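Local coordinates for ATP-dependent Clp protease proteolytic subunit (Listeria monocytogenes, PDB 4JCQ), which probably cleaves peptides and misfolded proteins as the serine-protease component of the ATP-dependent Clp system, working inside stacked heptameric rings, at residues Lys17-Leu25 and Gln41-Asp51; Ile26-Ala35 and Val64-Asp72. All coordinates share one frame; numbering follows the deposited sequence.

Contact 1: residues Lys17-Leu25 and Gln41-Asp51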
# COMPACT_ATOMS: atom_id res chain seq x y z
N LYS H 17 5.34 1.14 -24.26
CA LYS H 17 6.47 0.61 -25.02
C LYS H 17 6.91 -0.75 -24.48
O LYS H 17 7.52 -1.55 -25.19
CB LYS H 17 7.63 1.60 -25.03
CG LYS H 17 8.55 1.46 -26.23
CD LYS H 17 9.36 2.73 -26.45
CE LYS H 17 10.06 2.68 -27.79
NZ LYS H 17 10.75 3.95 -28.11
N LEU H 18 6.60 -1.01 -23.20
CA LEU H 18 6.83 -2.30 -22.57
C LEU H 18 5.87 -3.35 -23.14
O LEU H 18 6.23 -4.53 -23.28
CB LEU H 18 6.68 -2.19 -21.05
CG LEU H 18 7.11 -3.36 -20.16
CD1 LEU H 18 8.62 -3.58 -20.21
CD2 LEU H 18 6.65 -3.12 -18.73
N ILE H 19 4.66 -2.91 -23.47
CA ILE H 19 3.66 -3.75 -24.13
C ILE H 19 4.03 -4.03 -25.59
O ILE H 19 3.70 -5.09 -26.13
CB ILE H 19 2.24 -3.16 -23.97
CG1 ILE H 19 1.45 -3.92 -22.90
CG2 ILE H 19 1.45 -3.17 -25.28
CD1 ILE H 19 1.82 -3.58 -21.47
N ASP H 20 4.73 -3.07 -26.21
CA ASP H 20 5.18 -3.19 -27.60
C ASP H 20 6.20 -4.32 -27.82
O ASP H 20 6.33 -4.83 -28.93
CB ASP H 20 5.77 -1.87 -28.10
CG ASP H 20 4.70 -0.80 -28.33
OD1 ASP H 20 3.53 -1.15 -28.60
OD2 ASP H 20 5.04 0.40 -28.24
N THR H 21 6.91 -4.69 -26.76
CA THR H 21 7.88 -5.79 -26.82
C THR H 21 7.20 -7.15 -26.90
O THR H 21 7.83 -8.15 -27.27
CB THR H 21 8.85 -5.78 -25.62
OG1 THR H 21 8.12 -6.04 -24.41
CG2 THR H 21 9.57 -4.44 -25.51
N ARG H 22 5.91 -7.18 -26.56
CA ARG H 22 5.09 -8.40 -26.47
C ARG H 22 5.83 -9.50 -25.69
O ARG H 22 6.00 -10.63 -26.16
CB ARG H 22 4.61 -8.90 -27.85
CG ARG H 22 4.62 -7.86 -28.96
CD ARG H 22 3.35 -7.79 -29.80
NE ARG H 22 2.58 -9.03 -29.89
CZ ARG H 22 1.28 -9.12 -29.60
NH1 ARG H 22 0.64 -10.28 -29.72
NH2 ARG H 22 0.61 -8.05 -29.19
N THR H 23 6.27 -9.14 -24.48
CA THR H 23 7.01 -10.03 -23.60
C THR H 23 6.28 -10.21 -22.28
O THR H 23 5.77 -9.24 -21.70
CB THR H 23 8.45 -9.50 -23.35
OG1 THR H 23 9.13 -9.36 -24.61
CG2 THR H 23 9.24 -10.46 -22.48
N VAL H 24 6.21 -11.45 -21.81
CA VAL H 24 5.60 -11.78 -20.53
C VAL H 24 6.63 -12.49 -19.66
O VAL H 24 7.32 -13.41 -20.13
CB VAL H 24 4.34 -12.67 -20.71
CG1 VAL H 24 3.76 -13.08 -19.36
CG2 VAL H 24 3.29 -11.94 -21.54
N LEU H 25 6.76 -12.06 -18.41
CA LEU H 25 7.67 -12.70 -17.48
C LEU H 25 6.89 -13.55 -16.48
O LEU H 25 5.97 -13.07 -15.83
CB LEU H 25 8.53 -11.67 -16.74
CG LEU H 25 9.36 -10.66 -17.55
CD1 LEU H 25 10.21 -9.83 -16.61
CD2 LEU H 25 10.23 -11.34 -18.60
N GLN H 41 -2.36 -10.36 -19.18
CA GLN H 41 -1.32 -9.92 -20.11
C GLN H 41 -1.47 -10.59 -21.48
O GLN H 41 -1.36 -9.92 -22.51
CB GLN H 41 0.08 -10.20 -19.55
CG GLN H 41 0.47 -9.30 -18.39
CD GLN H 41 1.85 -9.63 -17.85
OE1 GLN H 41 2.85 -9.49 -18.55
NE2 GLN H 41 1.90 -10.09 -16.60
N LEU H 42 -1.72 -11.89 -21.48
CA LEU H 42 -1.88 -12.65 -22.72
C LEU H 42 -3.12 -12.23 -23.51
O LEU H 42 -3.07 -12.13 -24.74
CB LEU H 42 -1.91 -14.16 -22.45
CG LEU H 42 -0.63 -14.85 -21.97
CD1 LEU H 42 -0.89 -16.31 -21.66
CD2 LEU H 42 0.50 -14.71 -22.98
N LEU H 43 -4.22 -11.98 -22.81
CA LEU H 43 -5.46 -11.52 -23.43
C LEU H 43 -5.32 -10.10 -23.98
O LEU H 43 -5.85 -9.79 -25.05
CB LEU H 43 -6.63 -11.61 -22.45
CG LEU H 43 -7.16 -13.01 -22.11
CD1 LEU H 43 -8.01 -12.97 -20.85
CD2 LEU H 43 -7.93 -13.62 -23.27
N LEU H 44 -4.60 -9.25 -23.25
CA LEU H 44 -4.34 -7.88 -23.67
C LEU H 44 -3.48 -7.85 -24.94
O LEU H 44 -3.80 -7.14 -25.89
CB LEU H 44 -3.68 -7.09 -22.53
CG LEU H 44 -3.42 -5.57 -22.58
CD1 LEU H 44 -2.03 -5.27 -23.10
CD2 LEU H 44 -4.49 -4.79 -23.34
N LEU H 45 -2.41 -8.65 -24.95
CA LEU H 45 -1.52 -8.74 -26.11
C LEU H 45 -2.22 -9.33 -27.34
O LEU H 45 -1.97 -8.89 -28.47
CB LEU H 45 -0.26 -9.54 -25.77
CG LEU H 45 0.76 -8.89 -24.83
CD1 LEU H 45 1.78 -9.92 -24.36
CD2 LEU H 45 1.46 -7.70 -25.48
N GLU H 46 -3.09 -10.31 -27.11
CA GLU H 46 -3.90 -10.90 -28.18
C GLU H 46 -4.83 -9.88 -28.82
O GLU H 46 -4.97 -9.85 -30.05
CB GLU H 46 -4.71 -12.09 -27.64
CG GLU H 46 -5.62 -12.73 -28.68
CD GLU H 46 -6.52 -13.81 -28.11
OE1 GLU H 46 -7.01 -13.67 -26.97
OE2 GLU H 46 -6.74 -14.81 -28.83
N SER H 47 -5.45 -9.04 -28.00
CA SER H 47 -6.39 -8.02 -28.48
C SER H 47 -5.71 -6.93 -29.31
O SER H 47 -6.35 -6.30 -30.16
CB SER H 47 -7.17 -7.40 -27.32
OG SER H 47 -6.33 -6.57 -26.53
N ILE H 48 -4.42 -6.71 -29.07
CA ILE H 48 -3.65 -5.70 -29.79
C ILE H 48 -3.29 -6.17 -31.21
O ILE H 48 -3.57 -5.47 -32.18
CB ILE H 48 -2.40 -5.26 -29.00
CG1 ILE H 48 -2.82 -4.50 -27.73
CG2 ILE H 48 -1.49 -4.37 -29.85
CD1 ILE H 48 -1.73 -4.36 -26.69
N SER H 49 -2.68 -7.35 -31.31
CA SER H 49 -2.31 -7.93 -32.61
C SER H 49 -2.13 -9.45 -32.55
O SER H 49 -2.16 -10.05 -31.47
CB SER H 49 -1.03 -7.27 -33.15
OG SER H 49 0.11 -7.67 -32.41
N ASN H 50 -1.96 -10.05 -33.72
CA ASN H 50 -1.67 -11.48 -33.84
C ASN H 50 -0.18 -11.79 -33.87
O ASN H 50 0.22 -12.93 -34.09
CB ASN H 50 -2.35 -12.06 -35.09
CG ASN H 50 -3.85 -12.19 -34.94
OD1 ASN H 50 -4.62 -11.76 -35.80
ND2 ASN H 50 -4.29 -12.80 -33.84
N ASP H 51 0.65 -10.76 -33.65
CA ASP H 51 2.10 -10.91 -33.59
C ASP H 51 2.54 -11.85 -32.46
O ASP H 51 1.86 -11.94 -31.44
CB ASP H 51 2.77 -9.54 -33.42
CG ASP H 51 2.73 -8.70 -34.69
OD1 ASP H 51 3.08 -7.50 -34.62
OD2 ASP H 51 2.35 -9.22 -35.76
O HOH W 1 5.53 -9.69 -17.64
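Arg-22 reaches across to the C-terminal end of helix 32-48, where its guanidinium takes hold of Leu-45 O in the last turn and Asp-51 O in the loop that follows. NH2 and NH1 both donate to Leu-45 O, the two nitrogens at the end of the guanidinium converging on one oxygen that lies in its plane. The bond from Arg-22 NH2 is the shorter and straighter, 2.8 Å to Leu-45 O (N-H...O 159°), and comes in tilted from the carbonyl plane; the one from Arg-22 NH1, 3.2 Å to the same oxygen, arrives from above that plane. Arg-22 NH1 also donates to Asp-51 O at 2.7 Å, while NE makes a weak bond to Pro-52 O. The arginine thus supplies donors where the regular helical bonds weaken: Ser-49 N makes only a weak bond to Leu-45 O, at 3.3 Å. Bends at chi2 (-133°) and chi3 (-27°) bring the guanidinium here; Ser-49 OG lies over one face of it without bonding to NH2, and the guanidinium plane stands nearly perpendicular to the Asp-51 carboxylate.

Strand 23-25 runs antiparallel to helix 41-48, as the first strand and helix of a beta-alpha-beta unit completed by strand 53-59 in the ClpP fold. Val-24 directs CG2 to Leu-45 CD1 at 3.8 Å, the two side chains lying alongside and pointing opposite ways. One water bridges strand and helix, accepting from Leu-25 N and donating to Gln-41 OE1, each at 2.8 Å; Gln-41 NE2 turns back to a weak bond with Asp-37 O. Ile-19, before the strand, crosses two helix side chains at about right angles, CG1 against Leu-44 CD1 and CG2 against Ile-48 CD1, both at 3.7 Å. Leu-14 of a neighbouring subunit packs on Ile-19 and Leu-44.

Contact 2: residues Ile26-Ala35 and Val64-Asp72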
# COMPACT_ATOMS: atom_id res chain seq x y z
N ILE H 26 7.27 -14.82 -16.39
CA ILE H 26 6.70 -15.74 -15.40
C ILE H 26 7.83 -16.15 -14.45
O ILE H 26 8.54 -17.13 -14.69
CB ILE H 26 6.02 -16.96 -16.06
CG1 ILE H 26 4.89 -16.51 -16.99
CG2 ILE H 26 5.48 -17.92 -15.01
CD1 ILE H 26 4.20 -17.63 -17.75
N TYR H 27 8.01 -15.35 -13.40
CA TYR H 27 9.07 -15.55 -12.43
C TYR H 27 8.46 -15.86 -11.06
O TYR H 27 7.56 -15.15 -10.60
CB TYR H 27 9.94 -14.28 -12.30
CG TYR H 27 10.87 -13.95 -13.47
CD1 TYR H 27 11.99 -13.14 -13.27
CD2 TYR H 27 10.63 -14.43 -14.76
CE1 TYR H 27 12.84 -12.81 -14.32
CE2 TYR H 27 11.48 -14.11 -15.82
CZ TYR H 27 12.58 -13.30 -15.59
OH TYR H 27 13.43 -12.97 -16.63
N GLY H 28 8.95 -16.92 -10.42
CA GLY H 28 8.52 -17.27 -9.07
C GLY H 28 7.44 -18.33 -9.02
O GLY H 28 7.22 -19.05 -9.99
N GLU H 29 6.76 -18.41 -7.88
CA GLU H 29 5.76 -19.45 -7.62
C GLU H 29 4.56 -19.36 -8.56
O GLU H 29 4.02 -18.27 -8.80
CB GLU H 29 5.29 -19.39 -6.16
CG GLU H 29 4.25 -20.43 -5.78
CD GLU H 29 3.78 -20.30 -4.34
OE1 GLU H 29 2.64 -19.84 -4.13
OE2 GLU H 29 4.55 -20.64 -3.42
N ILE H 30 4.15 -20.51 -9.09
CA ILE H 30 2.93 -20.60 -9.90
C ILE H 30 1.73 -20.70 -8.96
O ILE H 30 1.52 -21.72 -8.31
CB ILE H 30 2.97 -21.81 -10.87
CG1 ILE H 30 4.26 -21.81 -11.71
CG2 ILE H 30 1.73 -21.85 -11.76
CD1 ILE H 30 4.51 -20.54 -12.51
N ASN H 31 0.96 -19.62 -8.88
CA ASN H 31 -0.25 -19.57 -8.08
C ASN H 31 -1.37 -18.86 -8.83
O ASN H 31 -1.15 -18.34 -9.93
CB ASN H 31 0.01 -18.92 -6.71
CG ASN H 31 0.68 -17.56 -6.81
OD1 ASN H 31 0.41 -16.78 -7.72
ND2 ASN H 31 1.56 -17.27 -5.86
N GLN H 32 -2.57 -18.86 -8.25
CA GLN H 32 -3.75 -18.28 -8.91
C GLN H 32 -3.59 -16.78 -9.20
O GLN H 32 -4.08 -16.28 -10.21
CB GLN H 32 -5.02 -18.55 -8.09
CG GLN H 32 -5.55 -19.97 -8.26
CD GLN H 32 -6.63 -20.34 -7.25
OE1 GLN H 32 -6.54 -20.01 -6.07
NE2 GLN H 32 -7.66 -21.04 -7.72
N GLU H 33 -2.88 -16.08 -8.32
CA GLU H 33 -2.58 -14.66 -8.49
C GLU H 33 -1.72 -14.41 -9.73
O GLU H 33 -1.99 -13.51 -10.53
CB GLU H 33 -1.89 -14.09 -7.24
CG GLU H 33 -2.76 -14.03 -5.99
CD GLU H 33 -2.89 -15.36 -5.27
OE1 GLU H 33 -3.88 -15.54 -4.52
OE2 GLU H 33 -2.01 -16.24 -5.44
N LEU H 34 -0.67 -15.22 -9.88
CA LEU H 34 0.19 -15.15 -11.06
C LEU H 34 -0.57 -15.56 -12.32
O LEU H 34 -0.43 -14.93 -13.37
CB LEU H 34 1.45 -16.01 -10.85
CG LEU H 34 2.65 -15.96 -11.80
CD1 LEU H 34 2.53 -17.02 -12.89
CD2 LEU H 34 2.93 -14.58 -12.39
N ALA H 35 -1.39 -16.61 -12.20
CA ALA H 35 -2.22 -17.08 -13.31
C ALA H 35 -3.15 -15.97 -13.83
O ALA H 35 -3.33 -15.83 -15.04
CB ALA H 35 -3.02 -18.31 -12.91
N VAL H 64 -0.85 -26.83 -9.19
CA VAL H 64 -1.17 -27.51 -10.45
C VAL H 64 -2.26 -26.81 -11.27
O VAL H 64 -2.11 -26.64 -12.48
CB VAL H 64 -1.50 -29.02 -10.22
CG1 VAL H 64 -2.64 -29.20 -9.23
CG2 VAL H 64 -1.80 -29.73 -11.54
N GLU H 65 -3.33 -26.38 -10.61
CA GLU H 65 -4.48 -25.77 -11.29
C GLU H 65 -4.13 -24.42 -11.92
O GLU H 65 -4.68 -24.05 -12.96
CB GLU H 65 -5.69 -25.65 -10.34
CG GLU H 65 -5.58 -24.60 -9.24
CD GLU H 65 -4.73 -25.04 -8.05
OE1 GLU H 65 -4.29 -26.21 -7.99
OE2 GLU H 65 -4.51 -24.19 -7.16
N ALA H 66 -3.22 -23.69 -11.27
CA ALA H 66 -2.72 -22.43 -11.81
C ALA H 66 -1.83 -22.67 -13.03
O ALA H 66 -1.88 -21.93 -14.00
CB ALA H 66 -1.96 -21.66 -10.74
N GLY H 67 -1.01 -23.72 -12.95
CA GLY H 67 -0.17 -24.14 -14.07
C GLY H 67 -1.00 -24.59 -15.27
O GLY H 67 -0.66 -24.28 -16.41
N ASP H 68 -2.09 -25.31 -14.99
CA ASP H 68 -3.02 -25.77 -16.02
C ASP H 68 -3.67 -24.61 -16.77
O ASP H 68 -3.78 -24.64 -18.00
CB ASP H 68 -4.10 -26.67 -15.40
CG ASP H 68 -3.58 -28.04 -15.01
OD1 ASP H 68 -4.18 -28.67 -14.12
OD2 ASP H 68 -2.57 -28.50 -15.60
N THR H 69 -4.08 -23.58 -16.03
CA THR H 69 -4.68 -22.38 -16.61
C THR H 69 -3.71 -21.65 -17.54
O THR H 69 -4.07 -21.33 -18.68
CB THR H 69 -5.24 -21.43 -15.53
OG1 THR H 69 -6.38 -22.03 -14.92
CG2 THR H 69 -5.66 -20.09 -16.12
N ILE H 70 -2.49 -21.41 -17.07
CA ILE H 70 -1.48 -20.72 -17.88
C ILE H 70 -1.12 -21.53 -19.13
O ILE H 70 -1.05 -20.98 -20.23
CB ILE H 70 -0.21 -20.37 -17.06
CG1 ILE H 70 -0.58 -19.43 -15.91
CG2 ILE H 70 0.84 -19.73 -17.95
CD1 ILE H 70 0.48 -19.32 -14.82
N HIS H 71 -0.92 -22.84 -18.95
CA HIS H 71 -0.68 -23.76 -20.07
C HIS H 71 -1.75 -23.63 -21.12
O HIS H 71 -1.45 -23.44 -22.30
CB HIS H 71 -0.59 -25.20 -19.57
CG HIS H 71 -0.56 -26.24 -20.67
ND1 HIS H 71 -1.67 -26.65 -21.30
CD2 HIS H 71 0.50 -26.96 -21.22
CE1 HIS H 71 -1.35 -27.58 -22.22
NE2 HIS H 71 -0.02 -27.77 -22.17
N ASP H 72 -3.01 -23.74 -20.69
CA ASP H 72 -4.15 -23.71 -21.61
C ASP H 72 -4.38 -22.34 -22.24
O ASP H 72 -4.79 -22.25 -23.40
CB ASP H 72 -5.42 -24.22 -20.91
CG ASP H 72 -5.44 -25.73 -20.74
OD1 ASP H 72 -6.43 -26.25 -20.19
OD2 ASP H 72 -4.47 -26.40 -21.15
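The backbones come nearest where Gln-32, in the first turn of helix 32-48, passes Ala-66 of helix 64-76, their CA atoms 5.2 Å apart. This closeness lets Ala-66 CB press on the main chain, 3.4 Å from Asn-31 C, and Ala-35 CB meets Ala-66 CB at 4.1 Å. Ile-30 sets its CG2 over Gly-67, 3.5 Å from Gly-67 N, where the helix has no side chain of its own; the Ile-30 side chain lies about 8 Å from that of Ser-91, the predicted nucleophile. One turn on, Ile-70 is wedged between strand and helix: CG2, anti to its backbone nitrogen, meets Ile-26 CD1, whereas CG1 carries Ile-70 CD1 to Leu-34 CD1 at 3.6 Å, the two side chains crossing nearly at a right angle. Asn-31 is the N-cap of helix 32-48, its OD1 accepting from Leu-34 N at 2.9 Å, and ND2 donates to Glu-29 OE1. Gln-32 NE2 bonds to Asn-58 and Gln-60 of a neighbouring subunit. Ile-96 of helix 92-97 also packs here, touching Ile-26, Ile-30 and Ile-70; strand 53-59 flanks Ile-26 and Ile-30, and helix 133-151 packs against Val-64 and His-71.

Overall arrangement
From the N terminus, the chain leaves helix 14-20, enters strand 23-27 and turns into helix 32-48. Contact 1 closes this first loop, bringing the C-terminal end of the helix back beside the start of the strand. Contact 2 begins at the same strand's C-terminal end and closes a longer loop, through strand 53-59 to helix 64-76. The segments alternate along the sequence, so the two loops cross. Their centres lie about 18 Å apart, at the two ends of strand 23-27 and helix 32-48. Contact 1 ties the first strand, outermost in this chain's sheet, to its own helix; contact 2, closer to the chain's centre, joins both to the next helix. Both touch neighbouring subunits.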